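Side-chain contacts in alkaline phosphatase (Antarctic bacterium, PDB 2W5V), which probably hydrolyses phosphate monoesters through a phosphoserine intermediate at an active site built around two zinc ions and one magnesium ion: residues G126-S131 / A233-A238; L39-G44 / D135-S140; K112-I117 / A248-S253. The protein carries 1 engineered substitution. All coordinates share one frame; numbering follows the deposited sequence.

Interaction 1: residues G126-S131 / A233-A238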
ATOM      1  N   GLY B 126      -7.535 -26.423   7.368  1.00 20.43           N
ATOM      2  CA  GLY B 126      -8.845 -26.057   6.871  1.00 16.00           C
ATOM      3  C   GLY B 126      -8.817 -24.986   5.795  1.00 18.78           C
ATOM      4  O   GLY B 126      -7.902 -24.160   5.735  1.00 17.66           O
ATOM      5  N   VAL B 127      -9.843 -24.994   4.950  1.00 17.08           N
ATOM      6  CA  VAL B 127      -9.962 -24.034   3.865  1.00 17.65           C
ATOM      7  C   VAL B 127     -11.402 -23.533   3.747  1.00 21.39           C
ATOM      8  O   VAL B 127     -12.341 -24.329   3.639  1.00 25.27           O
ATOM      9  CB  VAL B 127      -9.514 -24.661   2.544  1.00 22.77           C
ATOM     10  CG1 VAL B 127      -9.864 -23.764   1.385  1.00 22.14           C
ATOM     11  CG2 VAL B 127      -8.015 -24.935   2.580  1.00 20.41           C
ATOM     12  N   VAL B 128     -11.570 -22.216   3.782  1.00 18.30           N
ATOM     13  CA  VAL B 128     -12.887 -21.592   3.672  1.00 18.98           C
ATOM     14  C   VAL B 128     -12.877 -20.606   2.509  1.00 22.44           C
ATOM     15  O   VAL B 128     -11.862 -19.935   2.279  1.00 20.92           O
ATOM     16  CB  VAL B 128     -13.263 -20.860   4.983  1.00 21.50           C
ATOM     17  CG1 VAL B 128     -14.528 -20.039   4.802  1.00 18.70           C
ATOM     18  CG2 VAL B 128     -13.423 -21.861   6.118  1.00 23.26           C
ATOM     19  N   ALA B 129     -13.988 -20.518   1.772  1.00 16.68           N
ATOM     20  CA  ALA B 129     -14.071 -19.627   0.613  1.00 19.73           C
ATOM     21  C   ALA B 129     -15.512 -19.223   0.305  1.00 23.86           C
ATOM     22  O   ALA B 129     -16.432 -19.976   0.599  1.00 22.22           O
ATOM     23  CB  ALA B 129     -13.460 -20.297  -0.599  1.00 17.24           C
ATOM     24  N   THR B 130     -15.706 -18.052  -0.308  1.00 19.66           N
ATOM     25  CA  THR B 130     -17.049 -17.627  -0.715  1.00 18.97           C
ATOM     26  C   THR B 130     -17.323 -17.955  -2.180  1.00 22.48           C
ATOM     27  O   THR B 130     -18.442 -17.798  -2.665  1.00 25.56           O
ATOM     28  CB  THR B 130     -17.318 -16.129  -0.453  1.00 20.01           C
ATOM     29  OG1 THR B 130     -16.363 -15.335  -1.167  1.00 22.48           O
ATOM     30  CG2 THR B 130     -17.220 -15.821   1.030  1.00 20.06           C
ATOM     31  N   SER B 131     -16.293 -18.410  -2.882  1.00 19.44           N
ATOM     32  CA  SER B 131     -16.472 -18.960  -4.219  1.00 22.39           C
ATOM     33  C   SER B 131     -16.774 -20.448  -4.088  1.00 21.51           C
ATOM     34  O   SER B 131     -16.982 -20.962  -2.987  1.00 22.54           O
ATOM     35  CB  SER B 131     -15.187 -18.789  -5.037  1.00 19.75           C
ATOM     36  OG  SER B 131     -14.083 -19.397  -4.372  1.00 21.83           O
ATOM     37  N   ALA B 233     -18.395 -16.724  10.338  1.00 23.49           N
ATOM     38  CA  ALA B 233     -18.929 -17.878  11.056  1.00 22.33           C
ATOM     39  C   ALA B 233     -18.187 -19.162  10.694  1.00 25.67           C
ATOM     40  O   ALA B 233     -17.912 -19.992  11.560  1.00 25.30           O
ATOM     41  CB  ALA B 233     -20.430 -18.034  10.793  1.00 23.90           C
ATOM     42  N   ALA B 234     -17.872 -19.325   9.410  1.00 23.20           N
ATOM     43  CA  ALA B 234     -17.196 -20.530   8.943  1.00 25.40           C
ATOM     44  C   ALA B 234     -15.740 -20.552   9.397  1.00 27.93           C
ATOM     45  O   ALA B 234     -15.197 -21.608   9.712  1.00 21.93           O
ATOM     46  CB  ALA B 234     -17.290 -20.648   7.433  1.00 25.67           C
ATOM     47  N   THR B 235     -15.110 -19.381   9.431  1.00 23.10           N
ATOM     48  CA  THR B 235     -13.752 -19.275   9.949  1.00 21.65           C
ATOM     49  C   THR B 235     -13.728 -19.601  11.448  1.00 22.93           C
ATOM     50  O   THR B 235     -12.854 -20.326  11.930  1.00 22.89           O
ATOM     51  CB  THR B 235     -13.180 -17.861   9.713  1.00 22.35           C
ATOM     52  OG1 THR B 235     -13.160 -17.590   8.308  1.00 23.87           O
ATOM     53  CG2 THR B 235     -11.767 -17.755  10.252  1.00 24.17           C
ATOM     54  N   ASP B 236     -14.695 -19.068  12.187  1.00 24.65           N
ATOM     55  CA  ASP B 236     -14.759 -19.316  13.624  1.00 30.25           C
ATOM     56  C   ASP B 236     -15.030 -20.792  13.902  1.00 32.17           C
ATOM     57  O   ASP B 236     -14.502 -21.376  14.855  1.00 30.92           O
ATOM     58  CB  ASP B 236     -15.850 -18.465  14.266  1.00 42.70           C
ATOM     59  CG  ASP B 236     -15.801 -18.514  15.777  1.00 62.77           C
ATOM     60  OD1 ASP B 236     -14.828 -17.977  16.353  1.00 69.70           O
ATOM     61  OD2 ASP B 236     -16.730 -19.089  16.388  1.00 65.66           O
ATOM     62  N   LEU B 237     -15.869 -21.389  13.068  1.00 24.79           N
ATOM     63  CA  LEU B 237     -16.175 -22.807  13.198  1.00 26.13           C
ATOM     64  C   LEU B 237     -14.919 -23.639  12.907  1.00 26.34           C
ATOM     65  O   LEU B 237     -14.613 -24.592  13.631  1.00 25.96           O
ATOM     66  CB  LEU B 237     -17.305 -23.191  12.247  1.00 24.90           C
ATOM     67  CG  LEU B 237     -17.886 -24.591  12.417  1.00 31.43           C
ATOM     68  CD1 LEU B 237     -18.494 -24.747  13.805  1.00 30.25           C
ATOM     69  CD2 LEU B 237     -18.922 -24.852  11.342  1.00 36.22           C
ATOM     70  N   ALA B 238     -14.193 -23.268  11.853  1.00 27.07           N
ATOM     71  CA  ALA B 238     -12.956 -23.958  11.487  1.00 27.77           C
ATOM     72  C   ALA B 238     -11.964 -23.914  12.641  1.00 26.90           C
ATOM     73  O   ALA B 238     -11.342 -24.914  12.985  1.00 23.02           O
ATOM     74  CB  ALA B 238     -12.342 -23.332  10.239  1.00 23.15           C
TER
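The hydroxyl oxygen of Thr-235, OG1, is gripped from two directions: it is hydrogen-bonded to the backbone carbonyl of Leu-231 one turn back along helix 230-242, and to Ser-253 OG on strand 249-255. This buried polar pair lies beside a helix-on-sheet contact of the alpha/beta core of the alkaline phosphatase fold, where helix 230-242 packs over strand 124-129, the neighbour of strand 249-255 in the parallel part of the central sheet. The torsion of Thr-235 (chi1 -60°) sets OG1 anti to its own carbonyl carbon, which turns it back along the helix toward Leu-231. OG1 also comes within 4.5 Å of Val-128 CG1, so the threonine borders the apolar contact with its polar branch.

The packing itself is carried by Val-128, which points from the strand to the helix and spreads two methyl groups over it. With chi1 at 171°, CG1 faces Ala-234 and meets its CB at 3.9 Å, while CG2 takes the other branch position and passes 4.0 Å from Ala-234 O as a van der Waals neighbour. That carbonyl, Ala-234 O, accepts the helix bond from Ala-238 N at 2.9 Å. One turn further on, Ala-238 CB stands 4.5 Å from Val-128 CG2, at the limit of contact. Ala-234 and Ala-238 both point at the strand, and the nearest CA atoms, of Val-128 and Thr-235, are 6.7 Å apart.

Phe-165 of strand 165-169 touches both Val-128 and Ala-238. The strand's alternation sends Val-127 and Ala-129 to the reverse face. On the helix-covered face, Val-128 CB rests 3.7 Å from Ser-253 OG.

Interaction 2: residues L39-G44 / D135-S140. Engineered in segment 135-140: Asp-135 (natural residue His). With MG (magnesium ion), chain I; ZN (zinc ion), chain H.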
ATOM      1  N   LEU B  39      -4.342 -17.729   7.558  1.00 14.99           N
ATOM      2  CA  LEU B  39      -4.007 -16.922   6.395  1.00 15.36           C
ATOM      3  C   LEU B  39      -5.288 -16.469   5.695  1.00 22.04           C
ATOM      4  O   LEU B  39      -6.039 -17.287   5.172  1.00 16.61           O
ATOM      5  CB  LEU B  39      -3.135 -17.735   5.439  1.00 14.44           C
ATOM      6  CG  LEU B  39      -2.874 -17.069   4.096  1.00 16.71           C
ATOM      7  CD1 LEU B  39      -2.150 -15.734   4.290  1.00 18.58           C
ATOM      8  CD2 LEU B  39      -2.075 -18.003   3.210  1.00 15.35           C
ATOM      9  N   LEU B  40      -5.559 -15.169   5.717  1.00 15.78           N
ATOM     10  CA  LEU B  40      -6.779 -14.649   5.104  1.00 15.39           C
ATOM     11  C   LEU B  40      -6.405 -13.945   3.816  1.00 18.20           C
ATOM     12  O   LEU B  40      -5.513 -13.095   3.791  1.00 20.77           O
ATOM     13  CB  LEU B  40      -7.490 -13.674   6.044  1.00 17.90           C
ATOM     14  CG  LEU B  40      -7.788 -14.221   7.440  1.00 20.82           C
ATOM     15  CD1 LEU B  40      -8.234 -13.130   8.370  1.00 27.00           C
ATOM     16  CD2 LEU B  40      -8.836 -15.295   7.352  1.00 29.05           C
ATOM     17  N   ILE B  41      -7.078 -14.318   2.743  1.00 17.42           N
ATOM     18  CA  ILE B  41      -6.763 -13.804   1.427  1.00 17.43           C
ATOM     19  C   ILE B  41      -7.978 -13.078   0.877  1.00 14.18           C
ATOM     20  O   ILE B  41      -9.055 -13.660   0.734  1.00 17.83           O
ATOM     21  CB  ILE B  41      -6.390 -14.944   0.464  1.00 18.11           C
ATOM     22  CG1 ILE B  41      -5.144 -15.682   0.960  1.00 17.24           C
ATOM     23  CG2 ILE B  41      -6.183 -14.411  -0.948  1.00 18.26           C
ATOM     24  CD1 ILE B  41      -4.768 -16.885   0.098  1.00 18.78           C
ATOM     25  N   SER B  42      -7.797 -11.800   0.578  1.00 13.67           N
ATOM     26  CA  SER B  42      -8.826 -11.015  -0.085  1.00 14.45           C
ATOM     27  C   SER B  42      -8.484 -11.006  -1.566  1.00 18.31           C
ATOM     28  O   SER B  42      -7.545 -10.325  -1.993  1.00 24.05           O
ATOM     29  CB  SER B  42      -8.826  -9.585   0.455  1.00 14.59           C
ATOM     30  OG  SER B  42      -7.499  -9.083   0.552  1.00 17.24           O
ATOM     31  N   ASP B  43      -9.235 -11.766  -2.351  1.00 16.05           N
ATOM     32  CA  ASP B  43      -8.926 -11.885  -3.767  1.00 14.42           C
ATOM     33  C   ASP B  43      -9.209 -10.574  -4.497  1.00 15.82           C
ATOM     34  O   ASP B  43     -10.332 -10.077  -4.478  1.00 18.83           O
ATOM     35  CB  ASP B  43      -9.705 -13.039  -4.407  1.00 13.22           C
ATOM     36  CG  ASP B  43      -9.081 -13.489  -5.712  1.00 17.93           C
ATOM     37  OD1 ASP B  43      -8.789 -12.610  -6.544  1.00 16.60           O
ATOM     38  OD2 ASP B  43      -8.850 -14.704  -5.898  1.00 15.89           O
ATOM     39  N   GLY B  44      -8.178 -10.015  -5.124  1.00 14.72           N
ATOM     40  CA  GLY B  44      -8.335  -8.832  -5.945  1.00 18.86           C
ATOM     41  C   GLY B  44      -8.303  -7.512  -5.193  1.00 20.82           C
ATOM     42  O   GLY B  44      -8.586  -6.465  -5.777  1.00 22.13           O
ATOM     43  N   ASP B 135     -12.576 -23.323  -6.786  1.00 18.72           N
ATOM     44  CA  ASP B 135     -12.024 -22.136  -7.442  1.00 16.14           C
ATOM     45  C   ASP B 135     -10.526 -22.022  -7.186  1.00 16.56           C
ATOM     46  O   ASP B 135      -9.990 -22.661  -6.279  1.00 18.70           O
ATOM     47  CB  ASP B 135     -12.748 -20.858  -6.997  1.00 22.40           C
ATOM     48  CG  ASP B 135     -12.530 -19.699  -7.962  1.00 28.43           C
ATOM     49  OD1 ASP B 135     -12.472 -19.952  -9.185  1.00 27.21           O
ATOM     50  OD2 ASP B 135     -12.411 -18.538  -7.501  1.00 26.04           O
ATOM     51  N   ALA B 136      -9.848 -21.205  -7.989  1.00 17.57           N
ATOM     52  CA  ALA B 136      -8.389 -21.198  -8.017  1.00 15.59           C
ATOM     53  C   ALA B 136      -7.731 -21.019  -6.644  1.00 19.27           C
ATOM     54  O   ALA B 136      -6.759 -21.707  -6.327  1.00 17.20           O
ATOM     55  CB  ALA B 136      -7.876 -20.131  -9.001  1.00 18.66           C
ATOM     56  N   THR B 137      -8.246 -20.097  -5.832  1.00 13.93           N
ATOM     57  CA  THR B 137      -7.602 -19.792  -4.556  1.00 15.87           C
ATOM     58  C   THR B 137      -7.628 -20.962  -3.547  1.00 18.76           C
ATOM     59  O   THR B 137      -6.564 -21.407  -3.095  1.00 20.17           O
ATOM     60  CB  THR B 137      -8.163 -18.495  -3.917  1.00 19.09           C
ATOM     61  OG1 THR B 137      -8.243 -17.479  -4.915  1.00 14.54           O
ATOM     62  CG2 THR B 137      -7.250 -18.013  -2.798  1.00 12.85           C
ATOM     63  N   PRO B 138      -8.832 -21.462  -3.192  1.00 18.71           N
ATOM     64  CA  PRO B 138      -8.886 -22.618  -2.286  1.00 15.72           C
ATOM     65  C   PRO B 138      -8.167 -23.804  -2.911  1.00 18.69           C
ATOM     66  O   PRO B 138      -7.454 -24.519  -2.220  1.00 18.21           O
ATOM     67  CB  PRO B 138     -10.388 -22.958  -2.193  1.00 19.07           C
ATOM     68  CG  PRO B 138     -11.113 -21.903  -2.874  1.00 24.09           C
ATOM     69  CD  PRO B 138     -10.162 -21.043  -3.661  1.00 21.09           C
ATOM     70  N   ALA B 139      -8.352 -24.009  -4.211  1.00 17.22           N
ATOM     71  CA  ALA B 139      -7.827 -25.205  -4.872  1.00 18.71           C
ATOM     72  C   ALA B 139      -6.314 -25.303  -4.717  1.00 17.33           C
ATOM     73  O   ALA B 139      -5.765 -26.389  -4.514  1.00 18.43           O
ATOM     74  CB  ALA B 139      -8.196 -25.206  -6.341  1.00 13.95           C
ATOM     75  N   SER B 140      -5.644 -24.163  -4.826  1.00 14.60           N
ATOM     76  CA  SER B 140      -4.192 -24.142  -4.743  1.00 13.83           C
ATOM     77  C   SER B 140      -3.681 -24.660  -3.402  1.00 15.72           C
ATOM     78  O   SER B 140      -2.512 -25.016  -3.284  1.00 20.34           O
ATOM     79  CB  SER B 140      -3.649 -22.730  -4.994  1.00 20.28           C
ATOM     80  OG  SER B 140      -3.932 -22.310  -6.316  1.00 25.65           O
TER
HETATM   81 MG    MG I1378     -10.039 -16.393  -5.562  1.00 18.17          MG
HETATM   82 ZN    ZN H1377      -7.366 -13.363  -7.742  1.00 19.01          ZN
HETATM   83  O   HOH W   1     -11.171 -18.359  -5.258  1.00 16.99           O
HETATM   84  O   HOH W   2      -9.934 -17.025  -7.777  1.00 20.67           O
HETATM   85  O   HOH W   3     -11.813 -15.204  -6.075  1.00 17.09           O
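Asp-43 and Thr-137 are brought to one magnesium ion by their first torsions: chi1 of -161° swings the Asp-43 carboxylate anti to the backbone nitrogen, and chi1 of -46° puts Thr-137 OG1 beside its own nitrogen. Asp-43 OD2 binds the magnesium at 2.1 Å and Thr-137 OG1 at 2.2 Å, the two ligands at a right angle. Asp-43 OD2 and Thr-137 OG1 lie 3.0 Å apart because they share the metal, without a hydrogen bond. Asp-43 OD1 binds zinc at 2.0 Å, and OD2 makes a longer approach to it at 2.7 Å, so this side chain bridges two metals. Three waters and Glu-254 complete the roughly octahedral magnesium shell, water 1 opposite Asp-43 OD2 and water 3 opposite Thr-137 OG1.

The engineered Asp-135 stays in the second shell: its OD2 accepts a 2.6 Å hydrogen bond from water 1 and also lies close to water 2. Next to the metal ligands, Thr-137 CG2 and Ile-41 CD1 meet tip to tip at 4.0 Å, an apolar contact joining helix 136-139 to strand 36-42. Asp-301, His-302 and the phosphorylated Ser-84 complete the zinc site, forming with magnesium and a second zinc the three-metal centre characteristic of alkaline phosphatases.

Interaction 3: residues K112-I117 / A248-S253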
ATOM      1  N   LYS B 112       5.176 -29.668  -3.335  1.00 22.88           N
ATOM      2  CA  LYS B 112       4.622 -29.848  -1.993  1.00 24.33           C
ATOM      3  C   LYS B 112       4.069 -28.540  -1.424  1.00 21.32           C
ATOM      4  O   LYS B 112       4.760 -27.527  -1.411  1.00 22.87           O
ATOM      5  CB  LYS B 112       5.699 -30.389  -1.059  1.00 25.27           C
ATOM      6  CG  LYS B 112       5.201 -30.807   0.315  1.00 28.62           C
ATOM      7  CD  LYS B 112       6.342 -31.460   1.078  1.00 33.25           C
ATOM      8  CE  LYS B 112       5.900 -32.040   2.412  1.00 36.49           C
ATOM      9  NZ  LYS B 112       7.076 -32.607   3.145  1.00 38.62           N
ATOM     10  N   SER B 113       2.832 -28.584  -0.936  1.00 20.61           N
ATOM     11  CA  SER B 113       2.150 -27.391  -0.421  1.00 15.91           C
ATOM     12  C   SER B 113       2.260 -27.245   1.095  1.00 17.13           C
ATOM     13  O   SER B 113       2.646 -28.181   1.800  1.00 19.73           O
ATOM     14  CB  SER B 113       0.670 -27.436  -0.800  1.00 21.96           C
ATOM     15  OG  SER B 113      -0.048 -28.243   0.120  1.00 18.74           O
ATOM     16  N   ILE B 114       1.889 -26.070   1.595  1.00 17.98           N
ATOM     17  CA  ILE B 114       1.930 -25.805   3.029  1.00 18.16           C
ATOM     18  C   ILE B 114       0.921 -26.689   3.777  1.00 22.41           C
ATOM     19  O   ILE B 114       1.154 -27.082   4.921  1.00 21.14           O
ATOM     20  CB  ILE B 114       1.680 -24.304   3.336  1.00 19.49           C
ATOM     21  CG1 ILE B 114       2.060 -23.975   4.788  1.00 21.51           C
ATOM     22  CG2 ILE B 114       0.249 -23.949   3.038  1.00 17.45           C
ATOM     23  CD1 ILE B 114       3.536 -24.192   5.107  1.00 20.52           C
ATOM     24  N   VAL B 115      -0.196 -27.008   3.133  1.00 17.64           N
ATOM     25  CA  VAL B 115      -1.163 -27.932   3.728  1.00 16.59           C
ATOM     26  C   VAL B 115      -0.580 -29.348   3.862  1.00 21.87           C
ATOM     27  O   VAL B 115      -0.809 -30.026   4.867  1.00 18.78           O
ATOM     28  CB  VAL B 115      -2.487 -27.958   2.925  1.00 12.77           C
ATOM     29  CG1 VAL B 115      -3.372 -29.123   3.348  1.00 18.71           C
ATOM     30  CG2 VAL B 115      -3.231 -26.632   3.090  1.00 16.69           C
ATOM     31  N   GLU B 116       0.161 -29.799   2.851  1.00 17.62           N
ATOM     32  CA  GLU B 116       0.788 -31.121   2.916  1.00 16.10           C
ATOM     33  C   GLU B 116       1.898 -31.168   3.973  1.00 20.20           C
ATOM     34  O   GLU B 116       2.067 -32.168   4.669  1.00 18.66           O
ATOM     35  CB  GLU B 116       1.310 -31.538   1.532  1.00 17.34           C
ATOM     36  CG  GLU B 116       0.172 -31.817   0.552  1.00 24.20           C
ATOM     37  CD  GLU B 116       0.598 -31.850  -0.918  1.00 34.47           C
ATOM     38  OE1 GLU B 116       1.627 -31.237  -1.285  1.00 27.41           O
ATOM     39  OE2 GLU B 116      -0.127 -32.479  -1.718  1.00 39.70           O
ATOM     40  N   ILE B 117       2.649 -30.079   4.095  1.00 18.35           N
ATOM     41  CA  ILE B 117       3.637 -29.944   5.167  1.00 14.73           C
ATOM     42  C   ILE B 117       2.955 -29.922   6.537  1.00 15.41           C
ATOM     43  O   ILE B 117       3.393 -30.588   7.478  1.00 18.06           O
ATOM     44  CB  ILE B 117       4.485 -28.662   4.967  1.00 16.80           C
ATOM     45  CG1 ILE B 117       5.451 -28.869   3.792  1.00 18.33           C
ATOM     46  CG2 ILE B 117       5.229 -28.293   6.255  1.00 16.17           C
ATOM     47  CD1 ILE B 117       6.083 -27.596   3.286  1.00 22.73           C
ATOM     48  N   ALA B 248      -2.645 -28.120  17.011  1.00 24.17           N
ATOM     49  CA  ALA B 248      -2.294 -26.912  16.274  1.00 27.05           C
ATOM     50  C   ALA B 248      -3.024 -26.933  14.931  1.00 25.53           C
ATOM     51  O   ALA B 248      -3.433 -27.995  14.461  1.00 22.39           O
ATOM     52  CB  ALA B 248      -0.803 -26.838  16.065  1.00 25.06           C
ATOM     53  N   PHE B 249      -3.190 -25.773  14.311  1.00 23.36           N
ATOM     54  CA  PHE B 249      -3.935 -25.717  13.063  1.00 18.46           C
ATOM     55  C   PHE B 249      -3.414 -24.684  12.076  1.00 15.87           C
ATOM     56  O   PHE B 249      -2.744 -23.722  12.448  1.00 20.89           O
ATOM     57  CB  PHE B 249      -5.430 -25.490  13.336  1.00 21.85           C
ATOM     58  CG  PHE B 249      -5.753 -24.146  13.969  1.00 25.51           C
ATOM     59  CD1 PHE B 249      -5.864 -23.002  13.185  1.00 23.57           C
ATOM     60  CD2 PHE B 249      -5.977 -24.040  15.340  1.00 20.56           C
ATOM     61  CE1 PHE B 249      -6.174 -21.770  13.753  1.00 21.94           C
ATOM     62  CE2 PHE B 249      -6.296 -22.811  15.919  1.00 20.01           C
ATOM     63  CZ  PHE B 249      -6.391 -21.677  15.123  1.00 22.29           C
ATOM     64  N   PHE B 250      -3.722 -24.917  10.808  1.00 21.15           N
ATOM     65  CA  PHE B 250      -3.519 -23.949   9.752  1.00 19.62           C
ATOM     66  C   PHE B 250      -4.850 -23.764   9.022  1.00 20.14           C
ATOM     67  O   PHE B 250      -5.501 -24.744   8.668  1.00 21.51           O
ATOM     68  CB  PHE B 250      -2.455 -24.447   8.763  1.00 15.12           C
ATOM     69  CG  PHE B 250      -2.357 -23.604   7.528  1.00 14.39           C
ATOM     70  CD1 PHE B 250      -1.525 -22.494   7.492  1.00 23.04           C
ATOM     71  CD2 PHE B 250      -3.131 -23.895   6.418  1.00 20.19           C
ATOM     72  CE1 PHE B 250      -1.452 -21.703   6.367  1.00 24.66           C
ATOM     73  CE2 PHE B 250      -3.067 -23.116   5.283  1.00 21.09           C
ATOM     74  CZ  PHE B 250      -2.224 -22.011   5.255  1.00 24.48           C
ATOM     75  N   ILE B 251      -5.259 -22.516   8.808  1.00 19.36           N
ATOM     76  CA  ILE B 251      -6.492 -22.209   8.074  1.00 16.66           C
ATOM     77  C   ILE B 251      -6.209 -21.156   7.015  1.00 21.44           C
ATOM     78  O   ILE B 251      -5.483 -20.195   7.276  1.00 19.37           O
ATOM     79  CB  ILE B 251      -7.586 -21.647   9.026  1.00 16.37           C
ATOM     80  CG1 ILE B 251      -8.043 -22.715  10.012  1.00 17.24           C
ATOM     81  CG2 ILE B 251      -8.778 -21.103   8.250  1.00 18.54           C
ATOM     82  CD1 ILE B 251      -8.794 -22.143  11.217  1.00 28.92           C
ATOM     83  N   MET B 252      -6.757 -21.347   5.819  1.00 17.04           N
ATOM     84  CA  MET B 252      -6.815 -20.291   4.812  1.00 14.92           C
ATOM     85  C   MET B 252      -8.293 -19.984   4.586  1.00 21.08           C
ATOM     86  O   MET B 252      -9.061 -20.878   4.240  1.00 20.77           O
ATOM     87  CB  MET B 252      -6.173 -20.734   3.491  1.00 19.12           C
ATOM     88  CG  MET B 252      -5.996 -19.597   2.470  1.00 17.12           C
ATOM     89  SD  MET B 252      -7.517 -19.053   1.638  1.00 22.38           S
ATOM     90  CE  MET B 252      -7.883 -20.519   0.655  1.00 24.78           C
ATOM     91  N   SER B 253      -8.685 -18.734   4.820  1.00 19.83           N
ATOM     92  CA  SER B 253     -10.038 -18.258   4.522  1.00 20.40           C
ATOM     93  C   SER B 253      -9.981 -17.158   3.462  1.00 21.05           C
ATOM     94  O   SER B 253      -9.174 -16.230   3.561  1.00 18.64           O
ATOM     95  CB  SER B 253     -10.714 -17.698   5.775  1.00 25.27           C
ATOM     96  OG  SER B 253     -10.814 -18.692   6.776  1.00 34.91           O
TER
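The first turn of helix 114-120 packs against strand 249-255 of the central sheet, Ile-114 and Val-115 both touching the far end of the Phe-250 ring. With its CG anti to the backbone nitrogen, chi1 170° sends the ring out from the strand toward the helix, and its CZ and CE2 make the contacts. Ile-114 CG2 lies 3.8 Å from Phe-250 CZ, and Val-115 CG2 4.1 Å from Phe-250 CE2. Each aliphatic side chain crosses the phenylalanine at about a right angle, and both methyls come to the ring obliquely.

The turn that presents these methyls is held by a capping box between Ser-113, the N-cap residue, and Glu-116. Glu-116 N donates to Ser-113 OG at 3.2 Å, and in return Ser-113 N donates to Glu-116 OE1 at 2.9 Å with an almost straight N-H...O angle of 166°. This donor comes to the anti side of the carboxylate, tilted out of its plane, while OE2 is hydrogen-bonded to His-144 NE2. Ile-114 also touches Phe-364 of helix 362-371. Next along the strand, Ile-251 points away from helix 114-120 and packs on Ala-238, Ile-239 and Leu-242 of helix 230-242.

How the interactions relate
All three contacts are buried and meet in the parallel part of one sheet, where strands 124-129, 249-255 and 36-42 lie side by side in that order. Strand 249-255 in the middle joins them: Met-252 O accepts from Val-128 N of interaction 1, and Ile-251 O from Leu-39 N of interaction 2. Their chemistry changes with place. Interaction 2, nearest the chain centre, is dominated by metal ligands; interactions 1 and 3, further out, are apolar helix-on-sheet packing, aliphatic in interaction 1, aliphatic against aromatic in interaction 3. Interactions 1 and 2 touch where Val-127 and Ala-129 pack on Pro-138. Along the chain, interaction 1 is nested inside interaction 3, and interaction 2 crosses both.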